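Local coordinates for S-M checkpoint control protein RAD4 (Schizosaccharomyces pombe, PDB 4BU0), which is essential for DNA replication and the S-M checkpoint, acting as an adaptor whose first two BRCT domains, the part in this chain, bind phosphorylated Crb2, at residues C108-G113 and L142-S147; A49-T54 and L102-V107. All blocks are in the same frame, centred on the assembly; numbering follows the deposited sequence. Where two conformers were deposited one is given.

Contact 1: C108-G113 and L142-S147; sequences CLTNIG and LIAGTS
Asn-111 ND2 donates a hydrogen bond to Thr-146 O, 3.3 Å away and only 4° out of the amide plane. ND2 stands above the Thr-146 carbonyl plane, 49° out of it, and so does not use a lone pair of that oxygen. ND2 is held also by Ser-148 O, so one NH2 group ties the residue just past strand 106-110 to the loop after strand 141-144. Shortening Asn-111 to an alanine is likely to leave the carbonyls of Thr-146 and Ser-148 without this donor and set the loop free to shift. The strands run parallel and are central neighbours in the four-stranded sheet of a BRCT domain, in register Leu-109 to Ile-143. Backbone hydrogen bonds Ile-143 N to Cys-108 O (2.8 Å), Thr-110 N to Ile-143 O (2.9 Å) and Gly-145 N to Thr-110 O (2.9 Å) join them. On the face carrying Leu-109 and Ile-143, Leu-109 CD2 lies alongside Ile-143 CB at 3.8 Å, with Ile-120 of helix 116-126 touching both. On the other face Thr-110 CG2 meets Ala-144 CB at 3.6 Å; chi1 of -172° swings OG1 away from the backbone N, and this hydroxyl, together with Asn-111 N, hydrogen-bonds the modified side chain of the bound Crb2 phosphopeptide.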
ATOM      1  N   CYS A 108       7.899  12.319   2.049  1.00  7.45           N
ATOM      2  CA  CYS A 108       8.556  13.620   2.184  1.00  7.10           C
ATOM      3  C   CYS A 108       9.650  13.656   1.140  1.00  8.65           C
ATOM      4  O   CYS A 108      10.129  12.591   0.722  1.00  7.59           O
ATOM      5  CB  CYS A 108       9.115  13.723   3.606  1.00  7.07           C
ATOM      6  SG  CYS A 108       9.806  15.337   4.043  1.00 10.00           S
ATOM      7  N   LEU A 109      10.037  14.863   0.696  1.00  8.13           N
ATOM      8  CA  LEU A 109      11.100  15.050  -0.302  1.00  8.51           C
ATOM      9  C   LEU A 109      12.251  15.896   0.233  1.00  9.65           C
ATOM     10  O   LEU A 109      12.014  16.759   1.076  1.00  9.60           O
ATOM     11  CB  LEU A 109      10.495  15.820  -1.534  1.00  9.10           C
ATOM     12  CG  LEU A 109       9.200  15.285  -2.119  1.00 13.08           C
ATOM     13  CD1 LEU A 109       8.792  16.072  -3.379  1.00 13.20           C
ATOM     14  CD2 LEU A 109       9.327  13.809  -2.504  1.00 13.19           C
ATOM     15  N   THR A 110      13.466  15.694  -0.277  1.00  7.89           N
ATOM     16  CA  THR A 110      14.562  16.603   0.054  1.00  8.51           C
ATOM     17  C   THR A 110      15.507  16.732  -1.113  1.00 12.56           C
ATOM     18  O   THR A 110      15.756  15.755  -1.823  1.00 10.41           O
ATOM     19  CB  THR A 110      15.329  16.196   1.335  1.00 12.00           C
ATOM     20  OG1 THR A 110      16.261  17.233   1.710  1.00 12.58           O
ATOM     21  CG2 THR A 110      16.083  14.878   1.216  1.00 11.96           C
ATOM     22  N   ASN A 111      16.019  17.961  -1.338  1.00 12.03           N
ATOM     23  CA  ASN A 111      17.076  18.191  -2.341  1.00 11.99           C
ATOM     24  C   ASN A 111      16.658  17.825  -3.759  1.00 14.06           C
ATOM     25  O   ASN A 111      17.420  17.165  -4.491  1.00 14.91           O
ATOM     26  CB  ASN A 111      18.358  17.415  -1.958  1.00 12.04           C
ATOM     27  CG  ASN A 111      18.960  17.795  -0.620  1.00 17.59           C
ATOM     28  OD1 ASN A 111      18.774  18.902  -0.129  1.00 20.37           O
ATOM     29  ND2 ASN A 111      19.631  16.841   0.020  1.00 19.85           N
ATOM     30  N   ILE A 112      15.446  18.214  -4.126  1.00 12.30           N
ATOM     31  CA  ILE A 112      14.924  17.995  -5.471  1.00 11.86           C
ATOM     32  C   ILE A 112      14.456  19.349  -5.970  1.00 15.43           C
ATOM     33  O   ILE A 112      13.723  20.048  -5.269  1.00 16.78           O
ATOM     34  CB  ILE A 112      13.790  16.923  -5.516  1.00 15.17           C
ATOM     35  CG1 ILE A 112      14.291  15.569  -4.981  1.00 17.57           C
ATOM     36  CG2 ILE A 112      13.213  16.780  -6.946  1.00 15.62           C
ATOM     37  CD1 ILE A 112      13.151  14.611  -4.598  1.00 21.82           C
ATOM     38  N   GLY A 113      14.881  19.695  -7.179  1.00 15.30           N
ATOM     39  CA  GLY A 113      14.500  20.955  -7.791  1.00 15.87           C
ATOM     40  C   GLY A 113      13.173  20.912  -8.509  1.00 16.79           C
ATOM     41  O   GLY A 113      12.575  19.851  -8.686  1.00 16.02           O
ATOM     42  N   LEU A 142      11.392   9.049   2.697  1.00  6.60           N
ATOM     43  CA  LEU A 142      11.968  10.316   2.294  1.00  6.49           C
ATOM     44  C   LEU A 142      12.617  10.108   0.927  1.00  8.43           C
ATOM     45  O   LEU A 142      13.545   9.315   0.842  1.00  7.71           O
ATOM     46  CB  LEU A 142      13.025  10.772   3.332  1.00  6.30           C
ATOM     47  CG  LEU A 142      13.807  12.022   2.909  1.00  7.92           C
ATOM     48  CD1 LEU A 142      12.920  13.226   2.844  1.00  9.20           C
ATOM     49  CD2 LEU A 142      14.995  12.270   3.858  1.00  9.31           C
ATOM     50  N   ILE A 143      12.120  10.781  -0.116  1.00  7.02           N
ATOM     51  CA  ILE A 143      12.746  10.688  -1.436  1.00  6.10           C
ATOM     52  C   ILE A 143      13.790  11.779  -1.486  1.00  8.99           C
ATOM     53  O   ILE A 143      13.446  12.968  -1.342  1.00  7.60           O
ATOM     54  CB  ILE A 143      11.702  10.835  -2.556  1.00  6.87           C
ATOM     55  CG1 ILE A 143      10.630   9.709  -2.471  1.00  7.67           C
ATOM     56  CG2 ILE A 143      12.440  10.822  -3.917  1.00  9.01           C
ATOM     57  CD1 ILE A 143       9.463   9.935  -3.444  1.00  8.54           C
ATOM     58  N   ALA A 144      15.051  11.396  -1.684  1.00  8.66           N
ATOM     59  CA  ALA A 144      16.149  12.346  -1.616  1.00  9.04           C
ATOM     60  C   ALA A 144      16.869  12.478  -2.938  1.00 13.45           C
ATOM     61  O   ALA A 144      17.099  11.469  -3.599  1.00 13.46           O
ATOM     62  CB  ALA A 144      17.140  11.888  -0.548  1.00 10.42           C
ATOM     63  N   GLY A 145      17.174  13.716  -3.325  1.00 12.42           N
ATOM     64  CA  GLY A 145      17.956  13.953  -4.540  1.00 13.47           C
ATOM     65  C   GLY A 145      19.435  13.726  -4.284  1.00 20.22           C
ATOM     66  O   GLY A 145      20.165  13.322  -5.193  1.00 22.30           O
ATOM     67  N   THR A 146      19.885  14.001  -3.042  1.00 16.76           N
ATOM     68  CA  THR A 146      21.270  13.807  -2.587  0.52 16.41           C
ATOM     69  C   THR A 146      21.258  13.353  -1.141  1.00 18.90           C
ATOM     70  O   THR A 146      20.312  13.660  -0.420  1.00 16.72           O
ATOM     71  CB  THR A 146      22.128  15.083  -2.730  0.52 22.73           C
ATOM     72  OG1 THR A 146      21.563  16.129  -1.947  0.52 21.50           O
ATOM     73  CG2 THR A 146      22.332  15.523  -4.180  0.52 22.86           C
ATOM     74  N   SER A 147      22.302  12.618  -0.717  1.00 16.74           N
ATOM     75  CA  SER A 147      22.436  12.088   0.640  1.00 17.49           C
ATOM     76  C   SER A 147      23.091  13.113   1.583  1.00 21.14           C
ATOM     77  O   SER A 147      24.173  12.867   2.126  1.00 22.50           O
ATOM     78  CB  SER A 147      23.229  10.784   0.628  1.00 22.72           C
ATOM     79  OG  SER A 147      24.479  11.002  -0.007  1.00 29.88           O
TER

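Contact 2: A49-T54 and L102-V107; sequences AGDFDT and LFKCRV
Gly-50 to Phe-52 and Phe-103 to Cys-105 meet as two irregular backbones, not as paired strands: the closest CA atoms, those of Asp-51 and Lys-104, are 6.1 Å apart. Segment 102-107 is shaped by a type II turn from Leu-102 to Cys-105, closed by Cys-105 N to Leu-102 O at 2.9 Å, with Phe-103 and Lys-104 at its corners, where they face the loop that follows strand 46-49. Each segment offers a phenylalanine edge to carbonyls of the other. Phe-103 CE2 comes to 3.5 Å from Gly-50 O, which lies near the plane of that ring. Conversely, Phe-52 places CD2 3.5 Å from Phe-103 O and CE2 3.6 Å from Lys-104 O, both oxygens again near the ring plane. Its CG sits between the backbone N and the carbonyl carbon (chi1 62°), which sends the ring across to the turn. Cys-105 SG approaches the same ring obliquely, 4.3 Å from the centroid and 29° off the normal, a sulfur-aromatic contact; Val-177 touches both residues, and Tyr-57 of helix 55-63 also meets Phe-52. The chain of Lys-104, bent at chi2 and chi4, passes Gly-50 O with CG and CE, and a water that donates to Gly-50 O (2.8 Å) accepts from its NZ (3.0 Å). Between 49-54 and 102-107, which come from BRCT 1 and BRCT 2, the polar backbone oxygens are thus met by aromatic C-H edges and a water-bridged ammonium, not by direct hydrogen bonds.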
ATOM      1  N   ALA A  49      -5.481  -5.748   1.824  1.00  8.53           N
ATOM      2  CA  ALA A  49      -4.426  -5.176   2.665  1.00  9.01           C
ATOM      3  C   ALA A  49      -4.802  -3.862   3.322  1.00 11.70           C
ATOM      4  O   ALA A  49      -5.397  -2.996   2.670  1.00 11.10           O
ATOM      5  CB  ALA A  49      -3.200  -4.947   1.800  1.00 10.08           C
ATOM      6  N   GLY A  50      -4.381  -3.707   4.586  1.00  9.87           N
ATOM      7  CA  GLY A  50      -4.609  -2.485   5.350  1.00 10.39           C
ATOM      8  C   GLY A  50      -3.343  -1.694   5.596  1.00 12.25           C
ATOM      9  O   GLY A  50      -3.389  -0.650   6.258  1.00 13.97           O
ATOM     10  N   ASP A  51      -2.205  -2.198   5.063  1.00  9.32           N
ATOM     11  CA  ASP A  51      -0.864  -1.622   5.208  0.58 10.07           C
ATOM     12  C   ASP A  51       0.062  -2.279   4.212  1.00 14.15           C
ATOM     13  O   ASP A  51      -0.229  -3.388   3.758  1.00 14.28           O
ATOM     14  CB  ASP A  51      -0.340  -1.854   6.645  0.58 12.61           C
ATOM     15  CG  ASP A  51       0.829  -0.978   7.068  0.58 18.02           C
ATOM     16  OD1 ASP A  51       1.117   0.016   6.361  0.58 16.04           O
ATOM     17  OD2 ASP A  51       1.392  -1.228   8.154  0.58 22.22           O
ATOM     18  N   PHE A  52       1.179  -1.637   3.889  1.00 11.05           N
ATOM     19  CA  PHE A  52       2.186  -2.201   3.001  1.00 10.62           C
ATOM     20  C   PHE A  52       3.332  -2.818   3.801  1.00 12.07           C
ATOM     21  O   PHE A  52       4.096  -3.601   3.239  1.00 12.28           O
ATOM     22  CB  PHE A  52       2.756  -1.109   2.059  1.00 11.52           C
ATOM     23  CG  PHE A  52       3.459   0.002   2.811  1.00 11.19           C
ATOM     24  CD1 PHE A  52       4.800  -0.100   3.134  1.00 11.83           C
ATOM     25  CD2 PHE A  52       2.769   1.136   3.210  1.00 12.42           C
ATOM     26  CE1 PHE A  52       5.434   0.901   3.893  1.00 11.69           C
ATOM     27  CE2 PHE A  52       3.404   2.140   3.946  1.00 13.41           C
ATOM     28  CZ  PHE A  52       4.730   2.016   4.279  1.00 12.38           C
ATOM     29  N   ASP A  53       3.495  -2.439   5.092  1.00 12.20           N
ATOM     30  CA  ASP A  53       4.640  -2.887   5.874  1.00 12.68           C
ATOM     31  C   ASP A  53       4.338  -4.184   6.609  1.00 17.91           C
ATOM     32  O   ASP A  53       4.294  -4.215   7.844  1.00 18.59           O
ATOM     33  CB  ASP A  53       5.088  -1.797   6.864  1.00 14.74           C
ATOM     34  CG  ASP A  53       6.459  -2.066   7.453  1.00 24.90           C
ATOM     35  OD1 ASP A  53       7.132  -3.016   6.986  1.00 23.14           O
ATOM     36  OD2 ASP A  53       6.865  -1.320   8.377  1.00 31.78           O
ATOM     37  N   THR A  54       4.089  -5.238   5.845  1.00 14.06           N
ATOM     38  CA  THR A  54       3.847  -6.568   6.406  1.00 12.72           C
ATOM     39  C   THR A  54       4.542  -7.632   5.572  1.00 14.53           C
ATOM     40  O   THR A  54       4.654  -7.492   4.352  1.00 14.13           O
ATOM     41  CB  THR A  54       2.332  -6.932   6.491  1.00 17.07           C
ATOM     42  OG1 THR A  54       1.865  -7.313   5.192  1.00 13.86           O
ATOM     43  CG2 THR A  54       1.462  -5.842   7.120  1.00 17.99           C
ATOM     44  N   LEU A 102      -0.003   3.733  -3.153  1.00  9.09           N
ATOM     45  CA  LEU A 102       0.702   4.342  -2.028  1.00  8.77           C
ATOM     46  C   LEU A 102      -0.149   4.472  -0.758  1.00 11.37           C
ATOM     47  O   LEU A 102       0.114   5.315   0.108  1.00 11.01           O
ATOM     48  CB  LEU A 102       1.263   5.712  -2.466  1.00  8.96           C
ATOM     49  CG  LEU A 102       2.199   5.627  -3.679  1.00 11.52           C
ATOM     50  CD1 LEU A 102       2.700   7.017  -4.057  1.00 12.16           C
ATOM     51  CD2 LEU A 102       3.423   4.702  -3.410  1.00 13.56           C
ATOM     52  N   PHE A 103      -1.132   3.557  -0.594  1.00 10.64           N
ATOM     53  CA  PHE A 103      -1.954   3.523   0.600  1.00 10.26           C
ATOM     54  C   PHE A 103      -1.041   3.423   1.826  1.00 11.85           C
ATOM     55  O   PHE A 103      -0.123   2.578   1.865  1.00 12.14           O
ATOM     56  CB  PHE A 103      -2.915   2.315   0.516  1.00 11.53           C
ATOM     57  CG  PHE A 103      -3.913   2.253   1.633  1.00 13.18           C
ATOM     58  CD1 PHE A 103      -4.971   3.154   1.694  1.00 17.25           C
ATOM     59  CD2 PHE A 103      -3.790   1.310   2.640  1.00 14.37           C
ATOM     60  CE1 PHE A 103      -5.902   3.096   2.743  1.00 19.36           C
ATOM     61  CE2 PHE A 103      -4.720   1.245   3.678  1.00 17.35           C
ATOM     62  CZ  PHE A 103      -5.769   2.138   3.719  1.00 16.83           C
ATOM     63  N   LYS A 104      -1.285   4.309   2.797  1.00 10.00           N
ATOM     64  CA  LYS A 104      -0.567   4.397   4.074  1.00 10.94           C
ATOM     65  C   LYS A 104       0.861   4.935   3.934  1.00 12.70           C
ATOM     66  O   LYS A 104       1.559   5.036   4.958  1.00 13.08           O
ATOM     67  CB  LYS A 104      -0.538   3.078   4.865  1.00 13.99           C
ATOM     68  CG  LYS A 104      -1.913   2.684   5.422  1.00 22.71           C
ATOM     69  CD  LYS A 104      -2.322   3.479   6.638  1.00 34.52           C
ATOM     70  CE  LYS A 104      -3.396   2.766   7.431  1.00 49.84           C
ATOM     71  NZ  LYS A 104      -4.746   2.959   6.841  1.00 63.19           N
ATOM     72  N   CYS A 105       1.283   5.317   2.721  1.00  9.66           N
ATOM     73  CA  CYS A 105       2.600   5.957   2.597  1.00  8.77           C
ATOM     74  C   CYS A 105       2.460   7.410   2.994  1.00 11.13           C
ATOM     75  O   CYS A 105       1.464   8.054   2.658  1.00 11.32           O
ATOM     76  CB  CYS A 105       3.159   5.853   1.182  1.00  8.56           C
ATOM     77  SG  CYS A 105       3.599   4.178   0.689  1.00 12.47           S
ATOM     78  N   ARG A 106       3.509   7.940   3.637  1.00  8.77           N
ATOM     79  CA  ARG A 106       3.607   9.351   4.039  1.00  8.16           C
ATOM     80  C   ARG A 106       4.953   9.755   3.514  1.00  9.31           C
ATOM     81  O   ARG A 106       5.973   9.295   4.034  1.00  8.43           O
ATOM     82  CB  ARG A 106       3.486   9.507   5.558  1.00  9.71           C
ATOM     83  CG  ARG A 106       2.128   9.024   6.065  1.00 13.11           C
ATOM     84  CD  ARG A 106       1.958   9.239   7.574  1.00 15.06           C
ATOM     85  NE  ARG A 106       1.679  10.644   7.871  1.00 20.48           N
ATOM     86  CZ  ARG A 106       0.474  11.206   7.811  1.00 35.46           C
ATOM     87  NH1 ARG A 106      -0.592  10.481   7.480  1.00 24.60           N
ATOM     88  NH2 ARG A 106       0.325  12.497   8.073  1.00 32.33           N
ATOM     89  N   VAL A 107       4.951  10.446   2.384  1.00  7.20           N
ATOM     90  CA  VAL A 107       6.155  10.712   1.623  1.00  6.70           C
ATOM     91  C   VAL A 107       6.606  12.156   1.763  1.00  9.91           C
ATOM     92  O   VAL A 107       5.814  13.086   1.556  1.00  9.45           O
ATOM     93  CB  VAL A 107       5.920  10.376   0.127  1.00  8.75           C
ATOM     94  CG1 VAL A 107       7.201  10.575  -0.682  1.00  9.48           C
ATOM     95  CG2 VAL A 107       5.406   8.940  -0.050  1.00  8.67           C
TER
HETATM   96  O   HOH W   1      -5.888   0.185   7.187  1.00 23.34           O

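From the N terminus, the chain completes strand 46-49 of the first BRCT sheet and enters 49-54, where contact 2 opens. Helices 55-63 and 74-83 and the linker follow before 102-107 closes it across 47 residues, bringing the two BRCT domains together. Contact 1 opens immediately afterwards at 108-113; helix 116-126 and strand 130-131 intervene before 142-147 closes it inside the second domain. The two loops are therefore in series, neither nested nor crossing. Strand 106-110 begins in 102-107 and ends in 108-113; the centres of the two contacts lie about 20 Å apart. Val-107, at the end of 102-107, packs on Ile-143 (CG1 to CD1 3.6 Å) within the second-domain sheet, whose far end meets the peptide.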